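Local coordinates for protein SAM-dependent methyltransferase (Exiguobacterium sibiricum 255-15, PDB 3D2L) that probably transfers methyl groups from S-adenosylmethionine to an acceptor that is not established, using a Rossmann-like methyltransferase domain, at residues A25-Q30 and D53-T58; Y152-H155 and S160-W163; T179-G184 and Y189-E194. All blocks are in the same frame, centred on the assembly; numbering follows the deposited sequence.

The three contacts follow one another along the chain; none nests in or crosses another. Contact 1 comes first. It closes a loop that runs from helix 20-30 through strand 36-40 and helix 46-51 to the start of strand 56-61, so it lies in the methyltransferase core. Contacts 2 and 3 each close a short hairpin turn in a separate four-stranded antiparallel sheet, on the other side of the chain's centre. Their centres are about 11 Å apart. Strands 159-167 and 173-183 are neighbours and join them: Ser160 O lies 2.8 Å from Phe181 N, a probable hydrogen bond. Contact 1 is about 31 Å from contact 2, centre to centre.

Contact 1 (A25-Q30 and D53-T58); sequences AWVLEQ and DHYEVT
Leu28 and Val27 of helix 20-30 meet His54 and Tyr55, which lead into strand 56-61. Here the helix packs on the loop that enters this strand, in the Rossmann-like fold of class I methyltransferases. The strand is part of the mixed seven-stranded sheet, next to strand 36-40.

The first kind of interaction is CH-pi. Leu28 CD1 sits over one face of the His54 imidazole, 4.0 Å from its centroid and only 3° off the ring normal. The two side chains cross at about a right angle, and the methyl meets the flat of the ring. The other branch of Leu28 turns to the stem of the same residue, with CD2 3.9 Å from His54 CB.

The second kind is apolar contact with the outer end of the Tyr55 ring. Val27 CG1 lies 3.8 Å from Tyr55 CE2. Val27 CG1 is anti to the backbone N (chi1 175°), and this rotation turns it to the ring. Leu28 CD2 approaches the same end, 3.8 Å from Tyr55 CZ. Leu28 CD2 therefore fits between the His54 stem and the phenol. Both methyls come to the phenol obliquely. Ile37 of strand 36-40 also touches Val27 and Tyr55, and Leu51 of helix 46-51 packs on Val27, so this side of the contact is buried.

The polar end of Tyr55 makes the third group. Its hydroxyl is hydrogen-bonded to Val31 O, just beyond the helix segment. This bond gives the buried hydroxyl a partner and holds the ring end against the helix. The hydroxyl also lies close to the helix backbone: Tyr55 OH is 3.3 Å from Leu28 CA.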
loop_
_atom_site.group_PDB
_atom_site.type_symbol
_atom_site.label_atom_id
_atom_site.label_comp_id
_atom_site.label_asym_id
_atom_site.label_seq_id
_atom_site.Cartn_x
_atom_site.Cartn_y
_atom_site.Cartn_z
ATOM N N ALA A 25 8.009 3.652 11.122
ATOM C CA ALA A 25 8.283 4.676 12.129
ATOM C C ALA A 25 7.098 5.635 12.242
ATOM O O ALA A 25 6.753 6.083 13.330
ATOM C CB ALA A 25 9.614 5.425 11.830
ATOM N N TRP A 26 6.432 5.889 11.116
ATOM C CA TRP A 26 5.243 6.755 11.070
ATOM C C TRP A 26 4.040 6.112 11.767
ATOM O O TRP A 26 3.352 6.752 12.552
ATOM C CB TRP A 26 4.921 7.108 9.607
ATOM C CG TRP A 26 3.598 7.788 9.403
ATOM C CD1 TRP A 26 3.225 8.982 9.892
ATOM C CD2 TRP A 26 2.503 7.314 8.624
ATOM N NE1 TRP A 26 1.952 9.273 9.511
ATOM C CE2 TRP A 26 1.477 8.272 8.726
ATOM C CE3 TRP A 26 2.278 6.167 7.865
ATOM C CZ2 TRP A 26 0.255 8.149 8.062
ATOM C CZ3 TRP A 26 1.039 6.034 7.203
ATOM C CH2 TRP A 26 0.051 7.035 7.308
ATOM N N VAL A 27 3.809 4.832 11.506
ATOM C CA VAL A 27 2.720 4.109 12.148
ATOM C C VAL A 27 2.960 4.172 13.672
ATOM O O VAL A 27 2.034 4.425 14.431
ATOM C CB VAL A 27 2.567 2.644 11.617
ATOM C CG1 VAL A 27 1.477 1.853 12.422
ATOM C CG2 VAL A 27 2.249 2.610 10.073
ATOM N N LEU A 28 4.206 3.960 14.103
ATOM C CA LEU A 28 4.571 4.005 15.536
ATOM C C LEU A 28 4.224 5.351 16.208
ATOM O O LEU A 28 3.972 5.398 17.419
ATOM C CB LEU A 28 6.037 3.639 15.694
ATOM C CG LEU A 28 6.309 2.148 15.514
ATOM C CD1 LEU A 28 7.762 1.881 15.364
ATOM C CD2 LEU A 28 5.729 1.352 16.690
ATOM N N GLU A 29 4.199 6.437 15.429
ATOM C CA GLU A 29 3.810 7.751 15.944
ATOM C C GLU A 29 2.321 7.896 16.150
ATOM O O GLU A 29 1.897 8.780 16.895
ATOM C CB GLU A 29 4.232 8.860 14.981
ATOM C CG GLU A 29 5.711 8.906 14.711
ATOM C CD GLU A 29 6.089 9.992 13.689
ATOM O OE1 GLU A 29 5.219 10.405 12.866
ATOM O OE2 GLU A 29 7.273 10.407 13.718
ATOM N N GLN A 30 1.524 7.063 15.475
ATOM C CA GLN A 30 0.074 7.144 15.534
ATOM C C GLN A 30 -0.634 6.040 16.273
ATOM O O GLN A 30 -1.742 6.276 16.739
ATOM C CB GLN A 30 -0.540 7.142 14.110
ATOM C CG GLN A 30 0.145 8.019 13.134
ATOM C CD GLN A 30 0.240 9.444 13.583
ATOM O OE1 GLN A 30 -0.607 9.938 14.332
ATOM N NE2 GLN A 30 1.284 10.129 13.120
ATOM N N ASP A 53 6.743 -6.747 14.374
ATOM C CA ASP A 53 7.702 -6.583 15.452
ATOM C C ASP A 53 7.215 -5.601 16.520
ATOM O O ASP A 53 7.820 -5.498 17.561
ATOM C CB ASP A 53 9.063 -6.182 14.900
ATOM C CG ASP A 53 9.674 -7.274 14.055
ATOM O OD1 ASP A 53 9.273 -8.449 14.197
ATOM O OD2 ASP A 53 10.572 -6.969 13.260
ATOM N N HIS A 54 6.101 -4.909 16.288
ATOM C CA HIS A 54 5.601 -3.933 17.251
ATOM C C HIS A 54 4.146 -4.074 17.606
ATOM O O HIS A 54 3.711 -3.528 18.620
ATOM C CB HIS A 54 5.817 -2.518 16.691
ATOM C CG HIS A 54 7.233 -2.257 16.289
ATOM N ND1 HIS A 54 8.209 -1.897 17.197
ATOM C CD2 HIS A 54 7.849 -2.344 15.089
ATOM C CE1 HIS A 54 9.361 -1.761 16.566
ATOM N NE2 HIS A 54 9.176 -2.041 15.290
ATOM N N TYR A 55 3.420 -4.822 16.781
ATOM C CA TYR A 55 1.970 -4.924 16.857
ATOM C C TYR A 55 1.515 -6.363 16.620
ATOM O O TYR A 55 2.281 -7.181 16.111
ATOM C CB TYR A 55 1.378 -4.080 15.727
ATOM C CG TYR A 55 1.702 -2.618 15.751
ATOM C CD1 TYR A 55 1.053 -1.769 16.650
ATOM C CD2 TYR A 55 2.619 -2.048 14.843
ATOM C CE1 TYR A 55 1.354 -0.431 16.716
ATOM C CE2 TYR A 55 2.884 -0.678 14.878
ATOM C CZ TYR A 55 2.233 0.123 15.814
ATOM O OH TYR A 55 2.465 1.480 15.890
ATOM N N GLU A 56 0.283 -6.682 17.027
ATOM C CA GLU A 56 -0.356 -7.945 16.637
ATOM C C GLU A 56 -0.946 -7.635 15.251
ATOM O O GLU A 56 -1.944 -6.960 15.160
ATOM C CB GLU A 56 -1.471 -8.345 17.606
ATOM C CG GLU A 56 -1.061 -8.335 19.100
ATOM C CD GLU A 56 0.074 -9.308 19.425
ATOM O OE1 GLU A 56 -0.002 -10.470 18.952
ATOM O OE2 GLU A 56 1.023 -8.911 20.167
ATOM N N VAL A 57 -0.356 -8.161 14.178
ATOM C CA VAL A 57 -0.739 -7.779 12.817
ATOM C C VAL A 57 -1.358 -8.885 12.015
ATOM O O VAL A 57 -1.003 -10.063 12.144
ATOM C CB VAL A 57 0.518 -7.217 12.025
ATOM C CG1 VAL A 57 0.092 -6.473 10.719
ATOM C CG2 VAL A 57 1.272 -6.280 12.884
ATOM N N THR A 58 -2.306 -8.492 11.179
ATOM C CA THR A 58 -2.945 -9.378 10.238
ATOM C C THR A 58 -2.799 -8.690 8.894
ATOM O O THR A 58 -3.046 -7.476 8.799
ATOM C CB THR A 58 -4.426 -9.561 10.554
ATOM O OG1 THR A 58 -4.559 -10.174 11.825
ATOM C CG2 THR A 58 -5.082 -10.408 9.526
#

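Contact 2 (Y152-H155 and S160-W163); sequences YATH and SYIW
Tyr152 turns one ring edge to the face of Trp163 across the two strands. The pair is T-shaped: the planes stand at 62°, and the centroid of the tyrosine ring is 5.3 Å from that of the six-membered indole ring. Tyr152 CD2 does the touching, 4.1 Å from Trp163 CD2 and above the indole plane. With CG opposite the backbone N (chi1 167°), Trp163 turns the face of its indole to Tyr152 CD2. Beneath the rings, Tyr152 and Trp163 form a hydrogen-bonded pair. Tyr152 N gives a nearly straight bond to Trp163 O, 2.7 Å long, and Trp163 N returns one to Tyr152 O. The far end of Tyr152 is held separately, its OH bonded to Leu146 O.

These bonds belong to a beta hairpin, strands 150-155 and 159-167, at one edge of the antiparallel four-stranded sheet. Leu178 of the next strand, 173-183, touches both Trp163 and Tyr161.

Tyr161 is on the same face of the sheet as Tyr152 and Trp163. Its CG stands between the backbone N and the carbonyl carbon (chi1 71°), which brings the ring back over the partner strand. Thr154 N lies above the middle of one ring face. The methyl of Thr154 comes in obliquely from the same side of the ring, at the CE2 corner, with Thr154 CG2 3.3 Å from Tyr161 CE2. Tyr161 N is bonded to Thr154 O, while the return bond from Thr154 N to Tyr161 O is longer, at 3.3 Å.

On the other face, close to the turn, Ser160 OG meets the edge of the His155 imidazole in its plane. His155 ND1 and Ser160 OG share a short hydrogen bond of 2.6 Å, and either could be the donor.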
loop_
_atom_site.group_PDB
_atom_site.type_symbol
_atom_site.label_atom_id
_atom_site.label_comp_id
_atom_site.label_asym_id
_atom_site.label_seq_id
_atom_site.Cartn_x
_atom_site.Cartn_y
_atom_site.Cartn_z
ATOM N N TYR A 152 11.510 3.699 -16.228
ATOM C CA TYR A 152 12.331 3.206 -15.131
ATOM C C TYR A 152 12.782 1.798 -15.428
ATOM O O TYR A 152 12.038 0.995 -15.969
ATOM C CB TYR A 152 11.560 3.234 -13.820
ATOM C CG TYR A 152 11.019 4.620 -13.524
ATOM C CD1 TYR A 152 11.882 5.658 -13.177
ATOM C CD2 TYR A 152 9.655 4.900 -13.616
ATOM C CE1 TYR A 152 11.400 6.944 -12.924
ATOM C CE2 TYR A 152 9.160 6.173 -13.340
ATOM C CZ TYR A 152 10.038 7.196 -13.002
ATOM O OH TYR A 152 9.571 8.477 -12.744
ATOM N N ALA A 153 14.009 1.470 -15.068
ATOM C CA ALA A 153 14.490 0.118 -15.308
ATOM C C ALA A 153 15.654 -0.170 -14.441
ATOM O O ALA A 153 16.434 0.727 -14.137
ATOM C CB ALA A 153 14.891 -0.087 -16.776
ATOM N N THR A 154 15.767 -1.432 -14.033
ATOM C CA THR A 154 16.911 -1.854 -13.269
ATOM C C THR A 154 17.082 -3.366 -13.273
ATOM O O THR A 154 16.208 -4.133 -13.693
ATOM C CB THR A 154 16.943 -1.278 -11.813
ATOM O OG1 THR A 154 18.297 -1.333 -11.330
ATOM C CG2 THR A 154 16.012 -2.026 -10.884
ATOM N N HIS A 155 18.257 -3.757 -12.834
ATOM C CA HIS A 155 18.645 -5.137 -12.757
ATOM C C HIS A 155 18.821 -5.512 -11.287
ATOM O O HIS A 155 19.423 -4.757 -10.526
ATOM C CB HIS A 155 19.982 -5.355 -13.469
ATOM C CG HIS A 155 20.016 -4.944 -14.917
ATOM N ND1 HIS A 155 19.328 -5.616 -15.902
ATOM C CD2 HIS A 155 20.773 -4.020 -15.556
ATOM C CE1 HIS A 155 19.601 -5.074 -17.077
ATOM N NE2 HIS A 155 20.480 -4.102 -16.896
ATOM N N SER A 160 15.194 -8.514 -14.058
ATOM C CA SER A 160 15.364 -7.138 -14.528
ATOM C C SER A 160 13.963 -6.704 -14.971
ATOM O O SER A 160 13.145 -7.545 -15.326
ATOM C CB SER A 160 16.351 -7.066 -15.708
ATOM O OG SER A 160 17.654 -7.557 -15.362
ATOM N N TYR A 161 13.681 -5.412 -14.920
ATOM C CA TYR A 161 12.397 -4.878 -15.367
ATOM C C TYR A 161 12.550 -3.571 -16.104
ATOM O O TYR A 161 13.527 -2.840 -15.941
ATOM C CB TYR A 161 11.412 -4.660 -14.195
ATOM C CG TYR A 161 11.770 -3.506 -13.262
ATOM C CD1 TYR A 161 11.391 -2.214 -13.558
ATOM C CD2 TYR A 161 12.511 -3.721 -12.087
ATOM C CE1 TYR A 161 11.720 -1.152 -12.738
ATOM C CE2 TYR A 161 12.844 -2.660 -11.252
ATOM C CZ TYR A 161 12.432 -1.375 -11.582
ATOM O OH TYR A 161 12.742 -0.283 -10.790
ATOM N N ILE A 162 11.554 -3.316 -16.932
ATOM C CA ILE A 162 11.402 -2.081 -17.681
ATOM C C ILE A 162 9.977 -1.641 -17.303
ATOM O O ILE A 162 9.000 -2.377 -17.467
ATOM C CB ILE A 162 11.531 -2.255 -19.194
ATOM C CG1 ILE A 162 12.970 -2.658 -19.549
ATOM C CG2 ILE A 162 11.200 -0.953 -19.903
ATOM C CD1 ILE A 162 13.215 -3.049 -21.039
ATOM N N TRP A 163 9.888 -0.431 -16.795
ATOM C CA TRP A 163 8.643 0.148 -16.325
ATOM C C TRP A 163 8.377 1.488 -16.979
ATOM O O TRP A 163 9.171 2.412 -16.861
ATOM C CB TRP A 163 8.753 0.269 -14.823
ATOM C CG TRP A 163 7.726 1.103 -14.112
ATOM C CD1 TRP A 163 6.539 1.554 -14.584
ATOM C CD2 TRP A 163 7.745 1.425 -12.716
ATOM N NE1 TRP A 163 5.860 2.234 -13.601
ATOM C CE2 TRP A 163 6.561 2.151 -12.437
ATOM C CE3 TRP A 163 8.660 1.200 -11.686
ATOM C CZ2 TRP A 163 6.269 2.670 -11.174
ATOM C CZ3 TRP A 163 8.368 1.696 -10.422
ATOM C CH2 TRP A 163 7.172 2.429 -10.179
#

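Contact 3 (T179-G184 and Y189-E194); sequences TFFIEG and YDRVDE
Arg191 stands on the same face of the sheet as Phe181 and Thr179 and runs outward beside the phenyl ring, extended from CG to NE. Its CB starts 3.8 Å from Phe181 CE1. CG lies between Phe181 CE1 and the methyl of Thr179. CD keeps to the same ring, 3.8 Å from Phe181 CE1, because CG is anti to the backbone N (chi1 173°) and the chain continues straight along the phenyl. NE then passes the methyl, 3.4 Å from Thr179 CG2, and CZ still lies by it. Phe181 CZ is over one face of the guanidinium, whose plane stands 58° from the ring.

At the tip the charge is paired within its own strand. Arg191 NE forms a salt bridge to Asp193 OD1, 3.0 Å long and almost in the guanidinium plane, on the syn side of the carboxylate. NH2 adds a weak bond to the same oxygen and comes near the threonine hydroxyl, with Arg191 NH2 3.6 Å from Thr179 OG1. Thr179 OG1 donates to Asp193 OD1 at 2.5 Å, from the anti side but well out of the carboxylate plane, so OD1 is gripped by two residues. With alanine at Thr179, Asp193 OD1 would probably lose its cross-strand donor and keep the arginine, and a gap would open beside Arg191 NE.

The two strands form a beta hairpin, 173-183 with 189-199, and the latter is an outermost strand of the antiparallel four-stranded sheet. Phe180 pairs with Val192, and Ile182 with Asp190, through two backbone bonds each. On their face, Ile182 CD1 touches Val192 CG2, and Phe7 and Val10 from the N-terminal region pack against this side.

Near the turn, the Tyr189 ring lies over Glu183, whose CB is 3.5 Å from Tyr189 CE2. The Glu183 carboxylate is turned only 7° from the plane of the Tyr189 ring.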
loop_
_atom_site.group_PDB
_atom_site.type_symbol
_atom_site.label_atom_id
_atom_site.label_comp_id
_atom_site.label_asym_id
_atom_site.label_seq_id
_atom_site.Cartn_x
_atom_site.Cartn_y
_atom_site.Cartn_z
ATOM N N THR A 179 7.457 -4.880 -17.591
ATOM C CA THR A 179 7.990 -6.070 -18.252
ATOM C C THR A 179 9.093 -6.578 -17.334
ATOM O O THR A 179 9.985 -5.827 -17.008
ATOM C CB THR A 179 8.540 -5.794 -19.644
ATOM O OG1 THR A 179 7.449 -5.512 -20.530
ATOM C CG2 THR A 179 9.294 -7.046 -20.227
ATOM N N PHE A 180 8.996 -7.835 -16.915
ATOM C CA PHE A 180 10.032 -8.493 -16.101
ATOM C C PHE A 180 10.729 -9.531 -16.954
ATOM O O PHE A 180 10.077 -10.227 -17.722
ATOM C CB PHE A 180 9.426 -9.208 -14.867
ATOM C CG PHE A 180 8.786 -8.260 -13.882
ATOM C CD1 PHE A 180 7.448 -7.900 -14.021
ATOM C CD2 PHE A 180 9.553 -7.665 -12.881
ATOM C CE1 PHE A 180 6.854 -6.987 -13.147
ATOM C CE2 PHE A 180 8.963 -6.754 -11.988
ATOM C CZ PHE A 180 7.619 -6.411 -12.137
ATOM N N PHE A 181 12.051 -9.608 -16.833
ATOM C CA PHE A 181 12.842 -10.660 -17.445
ATOM C C PHE A 181 13.376 -11.420 -16.263
ATOM O O PHE A 181 14.204 -10.896 -15.510
ATOM C CB PHE A 181 13.966 -10.127 -18.326
ATOM C CG PHE A 181 13.473 -9.488 -19.556
ATOM C CD1 PHE A 181 13.042 -10.260 -20.607
ATOM C CD2 PHE A 181 13.382 -8.104 -19.640
ATOM C CE1 PHE A 181 12.548 -9.667 -21.751
ATOM C CE2 PHE A 181 12.897 -7.497 -20.774
ATOM C CZ PHE A 181 12.475 -8.277 -21.829
ATOM N N ILE A 182 12.859 -12.633 -16.075
ATOM C CA ILE A 182 13.218 -13.472 -14.952
ATOM C C ILE A 182 14.162 -14.559 -15.424
ATOM O O ILE A 182 13.862 -15.289 -16.390
ATOM C CB ILE A 182 11.980 -14.156 -14.289
ATOM C CG1 ILE A 182 10.908 -13.137 -13.928
ATOM C CG2 ILE A 182 12.397 -14.948 -13.055
ATOM C CD1 ILE A 182 9.962 -12.836 -15.031
ATOM N N GLU A 183 15.280 -14.683 -14.707
ATOM C CA GLU A 183 16.304 -15.657 -15.020
ATOM C C GLU A 183 15.812 -17.030 -14.600
ATOM O O GLU A 183 15.299 -17.169 -13.500
ATOM C CB GLU A 183 17.582 -15.347 -14.241
ATOM C CG GLU A 183 18.803 -16.137 -14.737
ATOM C CD GLU A 183 20.040 -15.862 -13.898
ATOM O OE1 GLU A 183 19.891 -15.360 -12.760
ATOM O OE2 GLU A 183 21.154 -16.129 -14.382
ATOM N N GLY A 184 15.985 -18.026 -15.461
ATOM C CA GLY A 184 15.604 -19.392 -15.153
ATOM C C GLY A 184 16.808 -20.181 -14.682
ATOM O O GLY A 184 17.942 -19.681 -14.691
ATOM N N TYR A 189 16.260 -16.312 -19.954
ATOM C CA TYR A 189 15.207 -15.493 -19.357
ATOM C C TYR A 189 13.789 -15.705 -19.858
ATOM O O TYR A 189 13.543 -15.924 -21.048
ATOM C CB TYR A 189 15.592 -13.993 -19.481
ATOM C CG TYR A 189 16.729 -13.616 -18.550
ATOM C CD1 TYR A 189 18.040 -13.977 -18.835
ATOM C CD2 TYR A 189 16.492 -12.938 -17.366
ATOM C CE1 TYR A 189 19.085 -13.664 -17.959
ATOM C CE2 TYR A 189 17.536 -12.623 -16.488
ATOM C CZ TYR A 189 18.829 -12.994 -16.793
ATOM O OH TYR A 189 19.869 -12.656 -15.917
ATOM N N ASP A 190 12.862 -15.596 -18.908
ATOM C CA ASP A 190 11.442 -15.691 -19.162
ATOM C C ASP A 190 10.842 -14.309 -18.928
ATOM O O ASP A 190 11.116 -13.662 -17.917
ATOM C CB ASP A 190 10.849 -16.733 -18.234
ATOM C CG ASP A 190 11.364 -18.091 -18.543
ATOM O OD1 ASP A 190 10.870 -18.643 -19.543
ATOM O OD2 ASP A 190 12.272 -18.567 -17.822
ATOM N N ARG A 191 10.052 -13.866 -19.900
ATOM C CA ARG A 191 9.462 -12.560 -19.894
ATOM C C ARG A 191 8.050 -12.625 -19.369
ATOM O O ARG A 191 7.314 -13.563 -19.665
ATOM C CB ARG A 191 9.510 -11.967 -21.309
ATOM C CG ARG A 191 8.780 -10.663 -21.472
ATOM C CD ARG A 191 8.939 -10.089 -22.841
ATOM N NE ARG A 191 8.275 -8.810 -22.941
ATOM C CZ ARG A 191 8.415 -7.945 -23.946
ATOM N NH1 ARG A 191 9.211 -8.204 -24.976
ATOM N NH2 ARG A 191 7.762 -6.793 -23.917
ATOM N N VAL A 192 7.712 -11.665 -18.512
ATOM C CA VAL A 192 6.337 -11.484 -18.008
ATOM C C VAL A 192 5.985 -10.002 -18.115
ATOM O O VAL A 192 6.710 -9.152 -17.604
ATOM C CB VAL A 192 6.143 -11.910 -16.540
ATOM C CG1 VAL A 192 4.673 -11.682 -16.126
ATOM C CG2 VAL A 192 6.507 -13.376 -16.341
ATOM N N ASP A 193 4.882 -9.708 -18.791
ATOM C CA ASP A 193 4.378 -8.345 -18.958
ATOM C C ASP A 193 3.126 -8.167 -18.100
ATOM O O ASP A 193 2.242 -9.028 -18.115
ATOM C CB ASP A 193 3.974 -8.102 -20.420
ATOM C CG ASP A 193 5.154 -8.165 -21.387
ATOM O OD1 ASP A 193 6.230 -7.637 -21.071
ATOM O OD2 ASP A 193 4.989 -8.725 -22.478
ATOM N N GLU A 194 3.055 -7.064 -17.365
ATOM C CA GLU A 194 1.905 -6.721 -16.517
ATOM C C GLU A 194 1.511 -5.257 -16.674
ATOM O O GLU A 194 2.362 -4.414 -16.942
ATOM C CB GLU A 194 2.257 -6.900 -15.047
ATOM C CG GLU A 194 2.359 -8.294 -14.615
ATOM C CD GLU A 194 2.589 -8.403 -13.124
ATOM O OE1 GLU A 194 3.102 -7.414 -12.529
ATOM O OE2 GLU A 194 2.262 -9.479 -12.557
#